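Local coordinates for protein SOXA (Paracoccus denitrificans, PDB 2C1D) that works as a diheme c-type cytochrome subunit of the SoxAX complex, which joins thiosulfate to a carrier cysteine of SoxY in bacterial sulfur oxidation, at residues A[19-24]-A[34-39]. Numbering follows the deposited sequence.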
loop_
_atom_site.group_PDB
_atom_site.type_symbol
_atom_site.label_atom_id
_atom_site.label_comp_id
_atom_site.label_asym_id
_atom_site.label_seq_id
_atom_site.Cartn_x
_atom_site.Cartn_y
_atom_site.Cartn_z
ATOM N N VAL A 19 -0.625 0.548 -21.868
ATOM C CA VAL A 19 -1.840 -0.183 -21.488
ATOM C C VAL A 19 -2.052 0.033 -19.995
ATOM O O VAL A 19 -1.257 -0.440 -19.168
ATOM C CB VAL A 19 -1.746 -1.716 -21.815
ATOM C CG1 VAL A 19 -2.988 -2.482 -21.293
ATOM C CG2 VAL A 19 -1.611 -1.952 -23.319
ATOM N N THR A 20 -3.101 0.758 -19.646
ATOM C CA THR A 20 -3.446 1.038 -18.247
ATOM C C THR A 20 -4.707 0.315 -17.747
ATOM O O THR A 20 -5.115 0.499 -16.592
ATOM C CB THR A 20 -3.663 2.539 -18.067
ATOM O OG1 THR A 20 -4.634 3.025 -19.012
ATOM C CG2 THR A 20 -2.394 3.319 -18.377
ATOM N N LYS A 21 -5.332 -0.460 -18.627
ATOM C CA LYS A 21 -6.578 -1.166 -18.325
ATOM C C LYS A 21 -6.615 -2.389 -19.238
ATOM O O LYS A 21 -6.384 -2.299 -20.451
ATOM C CB LYS A 21 -7.787 -0.234 -18.535
ATOM C CG LYS A 21 -9.136 -0.930 -18.776
ATOM C CD LYS A 21 -10.245 0.088 -19.126
ATOM C CE LYS A 21 -11.653 -0.574 -19.062
ATOM N NZ LYS A 21 -12.681 0.164 -19.857
ATOM N N THR A 22 -6.827 -3.550 -18.649
ATOM C CA THR A 22 -6.782 -4.790 -19.398
ATOM C C THR A 22 -7.400 -5.927 -18.590
ATOM O O THR A 22 -7.714 -5.755 -17.398
ATOM C CB THR A 22 -5.323 -5.100 -19.834
ATOM O OG1 THR A 22 -5.296 -6.149 -20.805
ATOM C CG2 THR A 22 -4.465 -5.626 -18.679
ATOM N N ALA A 23 -7.600 -7.066 -19.240
ATOM C CA ALA A 23 -8.161 -8.229 -18.569
ATOM C C ALA A 23 -7.143 -8.750 -17.564
ATOM O O ALA A 23 -5.949 -8.751 -17.835
ATOM C CB ALA A 23 -8.523 -9.328 -19.585
ATOM N N PRO A 24 -7.599 -9.242 -16.417
ATOM C CA PRO A 24 -6.674 -9.703 -15.383
ATOM C C PRO A 24 -5.965 -10.958 -15.815
ATOM O O PRO A 24 -6.464 -11.617 -16.719
ATOM C CB PRO A 24 -7.599 -10.010 -14.181
ATOM C CG PRO A 24 -8.921 -9.503 -14.546
ATOM C CD PRO A 24 -9.003 -9.423 -16.020
ATOM N N THR A 34 -11.487 -6.373 -14.377
ATOM C CA THR A 34 -10.470 -5.602 -15.066
ATOM C C THR A 34 -9.358 -5.161 -14.097
ATOM O O THR A 34 -9.647 -4.760 -12.968
ATOM C CB THR A 34 -11.132 -4.366 -15.656
ATOM O OG1 THR A 34 -12.231 -4.761 -16.503
ATOM C CG2 THR A 34 -10.184 -3.627 -16.574
ATOM N N ILE A 35 -8.105 -5.257 -14.541
ATOM C CA ILE A 35 -6.998 -4.640 -13.809
ATOM C C ILE A 35 -6.646 -3.293 -14.403
ATOM O O ILE A 35 -6.799 -3.089 -15.612
ATOM C CB ILE A 35 -5.767 -5.551 -13.737
ATOM C CG1 ILE A 35 -5.327 -6.026 -15.125
ATOM C CG2 ILE A 35 -6.047 -6.716 -12.779
ATOM C CD1 ILE A 35 -3.957 -6.669 -15.119
ATOM N N TYR A 36 -6.179 -2.394 -13.528
ATOM C CA TYR A 36 -5.945 -0.999 -13.843
ATOM C C TYR A 36 -4.625 -0.558 -13.233
ATOM O O TYR A 36 -4.289 -0.927 -12.110
ATOM C CB TYR A 36 -7.012 -0.084 -13.216
ATOM C CG TYR A 36 -8.440 -0.268 -13.722
ATOM C CD1 TYR A 36 -9.315 -1.129 -13.070
ATOM C CD2 TYR A 36 -8.911 0.442 -14.815
ATOM C CE1 TYR A 36 -10.651 -1.310 -13.532
ATOM C CE2 TYR A 36 -10.240 0.280 -15.277
ATOM C CZ TYR A 36 -11.092 -0.598 -14.635
ATOM O OH TYR A 36 -12.390 -0.759 -15.078
ATOM N N SER A 37 -3.916 0.279 -13.956
ATOM C CA SER A 37 -2.840 1.055 -13.365
ATOM C C SER A 37 -3.424 2.011 -12.339
ATOM O O SER A 37 -4.561 2.479 -12.495
ATOM C CB SER A 37 -2.166 1.882 -14.454
ATOM O OG SER A 37 -1.361 2.904 -13.921
ATOM N N GLY A 38 -2.633 2.306 -11.314
ATOM C CA GLY A 38 -2.909 3.377 -10.370
ATOM C C GLY A 38 -3.104 4.759 -10.963
ATOM O O GLY A 38 -3.733 5.608 -10.343
ATOM N N TRP A 39 -2.575 4.988 -12.169
ATOM C CA TRP A 39 -2.814 6.211 -12.922
ATOM C C TRP A 39 -4.308 6.538 -13.064
ATOM O O TRP A 39 -4.705 7.711 -12.966
ATOM C CB TRP A 39 -2.174 6.069 -14.296
ATOM C CG TRP A 39 -2.196 7.256 -15.180
ATOM C CD1 TRP A 39 -1.310 8.304 -15.194
ATOM C CD2 TRP A 39 -3.109 7.493 -16.253
ATOM N NE1 TRP A 39 -1.629 9.178 -16.207
ATOM C CE2 TRP A 39 -2.722 8.704 -16.878
ATOM C CE3 TRP A 39 -4.196 6.801 -16.765
ATOM C CZ2 TRP A 39 -3.422 9.256 -17.968
ATOM C CZ3 TRP A 39 -4.896 7.349 -17.873
ATOM C CH2 TRP A 39 -4.488 8.563 -18.453
#
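The Tyr36 ring and the extended chain of Lys21 lie flank to flank, heading in one direction, CD of Lys21 lying 3.9 Å from CE2 of Tyr36 in an oblique approach. One ring face carries CG2 of Thr34, 3.7 Å above the plane and shifted toward the rim; with OG1 at chi1 -56°, this methyl stands anti to the backbone N, which turns it toward Thr22 O (3.4 Å from CG2) and CG of Lys21. The Trp39 indole receives CG2 of Thr20 obliquely, while its NE1 is hydrogen-bonded to Arg47 O.

The backbone evidence defines an antiparallel pairing of strands 16-22 and 35-36, the latter an outer strand of a three-stranded sheet within this chain. Thr22 and Ile35 form a hydrogen-bonded pair, Thr22 N to Ile35 O at 3.1 Å and Ile35 N to Thr22 O at 2.9 Å, the latter with a C=O...N angle of 173°. Lys21 and Tyr36 form the adjoining non-hydrogen-bonded pair. Ser37 N reaches Thr20 O at 2.9 Å from above the carbonyl plane, and Ser37 OG accepts from Trp39 N, an ST turn, while also hydrogen-bonded to Glu258 OE2.

On the other sheet face, Ile35 CG1, set between its backbone N and carbonyl carbon (chi1 54°), lies 3.7 Å from CG2 of Thr22, and its CG2 lies 3.9 Å from Pro24 CB. At Ile35, an alanine, lacking CG1, CG2 and CD1, would probably leave the Thr22 methyl and Pro24 CB without this carbon neighbour and open a gap on that face. Three backbone hydrogen bonds thus tie the strands in the Thr22-Ile35 and Lys21-Tyr36 register, with carbon contacts on either side of the sheet, and the turn spans Gly38, which touches a heme c.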